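Local coordinates for uronate dehydrogenase (Agrobacterium tumefaciens, PDB 3RFX), which catalyses the NAD-dependent oxidation of uronic acids and is built on a Rossmann fold of the NAD-dependent epimerase/dehydratase family, at residues A195-W204 with D215-G223. The protein carries 1 engineered substitution. Numbering follows the deposited sequence.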
loop_
_atom_site.group_PDB
_atom_site.type_symbol
_atom_site.label_atom_id
_atom_site.label_comp_id
_atom_site.label_asym_id
_atom_site.label_seq_id
_atom_site.Cartn_x
_atom_site.Cartn_y
_atom_site.Cartn_z
ATOM N N ALA A 195 24.759 15.729 -7.586
ATOM C CA ALA A 195 24.558 14.598 -6.676
ATOM C C ALA A 195 25.689 13.566 -6.747
ATOM O O ALA A 195 26.024 13.084 -7.818
ATOM C CB ALA A 195 23.215 13.921 -6.955
ATOM N N PRO A 196 26.265 13.205 -5.594
ATOM C CA PRO A 196 27.278 12.140 -5.619
ATOM C C PRO A 196 26.695 10.866 -6.228
ATOM O O PRO A 196 27.321 10.247 -7.087
ATOM C CB PRO A 196 27.604 11.930 -4.138
ATOM C CG PRO A 196 27.334 13.264 -3.503
ATOM C CD PRO A 196 26.146 13.843 -4.274
ATOM N N VAL A 197 25.485 10.505 -5.807
ATOM C CA VAL A 197 24.815 9.309 -6.308
ATOM C C VAL A 197 23.410 9.665 -6.815
ATOM O O VAL A 197 22.642 10.329 -6.122
ATOM C CB VAL A 197 24.704 8.227 -5.211
ATOM C CG1 VAL A 197 23.947 7.019 -5.725
ATOM C CG2 VAL A 197 26.097 7.818 -4.716
ATOM N N LEU A 198 23.089 9.229 -8.026
ATOM C CA LEU A 198 21.805 9.573 -8.651
ATOM C C LEU A 198 20.923 8.350 -8.838
ATOM O O LEU A 198 19.754 8.352 -8.445
ATOM C CB LEU A 198 22.015 10.252 -10.014
ATOM C CG LEU A 198 20.690 10.583 -10.719
ATOM C CD1 LEU A 198 20.052 11.756 -10.012
ATOM C CD2 LEU A 198 20.898 10.898 -12.195
ATOM N N GLY A 199 21.483 7.312 -9.448
ATOM C CA GLY A 199 20.711 6.140 -9.827
ATOM C C GLY A 199 20.031 6.364 -11.168
ATOM O O GLY A 199 20.601 7.012 -12.051
ATOM N N CYS A 200 18.818 5.837 -11.326
ATOM C CA CYS A 200 18.041 6.059 -12.547
ATOM C C CYS A 200 16.605 6.469 -12.188
ATOM O O CYS A 200 15.653 5.788 -12.555
ATOM C CB CYS A 200 18.021 4.786 -13.402
ATOM S SG CYS A 200 17.405 4.991 -15.121
ATOM N N PRO A 201 16.452 7.580 -11.460
ATOM C CA PRO A 201 15.128 7.929 -10.932
ATOM C C PRO A 201 14.175 8.552 -11.966
ATOM O O PRO A 201 14.618 9.270 -12.857
ATOM C CB PRO A 201 15.461 8.971 -9.871
ATOM C CG PRO A 201 16.671 9.667 -10.424
ATOM C CD PRO A 201 17.485 8.545 -11.042
ATOM N N VAL A 202 12.882 8.265 -11.828
ATOM C CA VAL A 202 11.836 9.031 -12.496
ATOM C C VAL A 202 11.668 10.352 -11.759
ATOM O O VAL A 202 11.540 10.385 -10.535
ATOM C CB VAL A 202 10.487 8.271 -12.483
ATOM C CG1 VAL A 202 9.352 9.173 -12.977
ATOM C CG2 VAL A 202 10.579 6.990 -13.315
ATOM N N VAL A 203 11.681 11.448 -12.508
ATOM C CA VAL A 203 11.490 12.777 -11.944
ATOM C C VAL A 203 10.299 13.409 -12.645
ATOM O O VAL A 203 10.260 13.457 -13.872
ATOM C CB VAL A 203 12.716 13.669 -12.206
ATOM C CG1 VAL A 203 12.506 15.058 -11.615
ATOM C CG2 VAL A 203 14.005 13.007 -11.657
ATOM N N TRP A 204 9.324 13.888 -11.879
ATOM C CA TRP A 204 8.196 14.582 -12.500
ATOM C C TRP A 204 8.628 16.003 -12.807
ATOM O O TRP A 204 8.980 16.757 -11.900
ATOM C CB TRP A 204 6.985 14.577 -11.575
ATOM C CG TRP A 204 6.425 13.201 -11.341
ATOM C CD1 TRP A 204 6.542 12.455 -10.209
ATOM C CD2 TRP A 204 5.658 12.416 -12.265
ATOM N NE1 TRP A 204 5.891 11.247 -10.365
ATOM C CE2 TRP A 204 5.334 11.205 -11.617
ATOM C CE3 TRP A 204 5.198 12.631 -13.576
ATOM C CZ2 TRP A 204 4.577 10.205 -12.229
ATOM C CZ3 TRP A 204 4.450 11.636 -14.187
ATOM C CH2 TRP A 204 4.143 10.436 -13.511
ATOM N N ASP A 215 3.769 13.403 -7.648
ATOM C CA ASP A 215 4.395 13.311 -6.330
ATOM C C ASP A 215 5.884 12.992 -6.489
ATOM O O ASP A 215 6.225 11.891 -6.872
ATOM C CB ASP A 215 3.709 12.195 -5.530
ATOM C CG ASP A 215 4.374 11.933 -4.175
ATOM O OD1 ASP A 215 5.232 12.732 -3.739
ATOM O OD2 ASP A 215 4.024 10.917 -3.547
ATOM N N ASN A 216 6.747 13.969 -6.217
ATOM C CA ASN A 216 8.198 13.783 -6.305
ATOM C C ASN A 216 8.831 13.502 -4.944
ATOM O O ASN A 216 10.038 13.661 -4.780
ATOM C CB ASN A 216 8.860 15.046 -6.868
ATOM C CG ASN A 216 9.022 15.012 -8.377
ATOM O OD1 ASN A 216 9.244 13.958 -8.972
ATOM N ND2 ASN A 216 8.943 16.185 -9.003
ATOM N N SER A 217 8.030 13.119 -3.956
ATOM C CA SER A 217 8.562 13.026 -2.590
ATOM C C SER A 217 9.694 11.998 -2.455
ATOM O O SER A 217 10.580 12.156 -1.609
ATOM C CB SER A 217 7.456 12.735 -1.572
ATOM O OG SER A 217 6.883 11.465 -1.804
ATOM N N HIS A 218 9.668 10.952 -3.277
ATOM C CA HIS A 218 10.675 9.887 -3.164
ATOM C C HIS A 218 12.049 10.317 -3.689
ATOM O O HIS A 218 13.065 9.650 -3.447
ATOM C CB HIS A 218 10.189 8.599 -3.835
ATOM C CG HIS A 218 9.096 7.911 -3.075
ATOM N ND1 HIS A 218 9.327 6.834 -2.247
ATOM C CD2 HIS A 218 7.771 8.171 -2.989
ATOM C CE1 HIS A 218 8.189 6.448 -1.698
ATOM N NE2 HIS A 218 7.229 7.245 -2.132
ATOM N N LEU A 219 12.065 11.450 -4.378
ATOM C CA LEU A 219 13.285 12.044 -4.899
ATOM C C LEU A 219 13.927 12.953 -3.847
ATOM O O LEU A 219 14.890 13.661 -4.135
ATOM C CB LEU A 219 12.947 12.862 -6.154
ATOM C CG LEU A 219 14.073 13.274 -7.093
ATOM C CD1 LEU A 219 14.603 12.044 -7.832
ATOM C CD2 LEU A 219 13.567 14.313 -8.083
ATOM N N GLY A 220 13.393 12.932 -2.629
ATOM C CA GLY A 220 13.860 13.821 -1.579
ATOM C C GLY A 220 15.373 13.852 -1.424
ATOM O O GLY A 220 15.956 14.912 -1.196
ATOM N N PHE A 221 16.013 12.695 -1.555
ATOM C CA PHE A 221 17.474 12.611 -1.375
ATOM C C PHE A 221 18.248 13.614 -2.258
ATOM O O PHE A 221 19.365 14.016 -1.929
ATOM C CB PHE A 221 17.966 11.180 -1.653
ATOM C CG PHE A 221 18.040 10.839 -3.121
ATOM C CD1 PHE A 221 19.215 11.029 -3.831
ATOM C CD2 PHE A 221 16.937 10.328 -3.790
ATOM C CE1 PHE A 221 19.291 10.727 -5.179
ATOM C CE2 PHE A 221 17.003 10.020 -5.134
ATOM C CZ PHE A 221 18.186 10.222 -5.836
ATOM N N LEU A 222 17.652 14.019 -3.379
ATOM C CA LEU A 222 18.342 14.882 -4.335
ATOM C C LEU A 222 18.424 16.336 -3.856
ATOM O O LEU A 222 19.291 17.102 -4.290
ATOM C CB LEU A 222 17.651 14.806 -5.707
ATOM C CG LEU A 222 18.386 15.410 -6.901
ATOM C CD1 LEU A 222 19.652 14.600 -7.197
ATOM C CD2 LEU A 222 17.480 15.475 -8.138
ATOM N N GLY A 223 17.514 16.715 -2.966
ATOM C CA GLY A 223 17.514 18.041 -2.378
ATOM C C GLY A 223 17.027 19.131 -3.322
ATOM O O GLY A 223 17.306 20.304 -3.110
HETATM O O HOH W 1 9.880 11.360 -8.515
#
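N216 pairs its side-chain amide with the backbone of W204 on strand 202-205, the outermost strand, within this chain, on one side of the seven-stranded parallel Rossmann sheet. W204 N donates to N216 OD1 (2.9 Å, N-H...O angle 167°), and N216 ND2 returns a bond to W204 O (3.0 Å). Each acceptor is met on a lone pair, in its carbonyl plane, and W204 O lies 4° out of the N216 amide plane; this two-point grip fixes which way round the amide sits. A water donates to both N216 OD1 and V202 O, so OD1 accepts from two donors.

Apolar side chains of the 3-10 segment 217-222 pack on the loop 195-201 and on the strand that follows it. L219 CD1 meets P201 CB and also nears V203 CG2, while CD2 lies against both V203 methyls (3.8 Å to CG1). L222 CD1 meets A195 CB at 3.6 Å and also L198 CD1; L188 of helix 182-194 touches both V203 and L222.

Two aromatic rings meet backbone oxygens at their edges. W204 presents CD1 to D215 O near the ring plane. With CG wedged between backbone N and carbonyl carbon (chi1 77°), F221 swings its ring toward the loop, where CE1 lies 3.5 Å from V197 O.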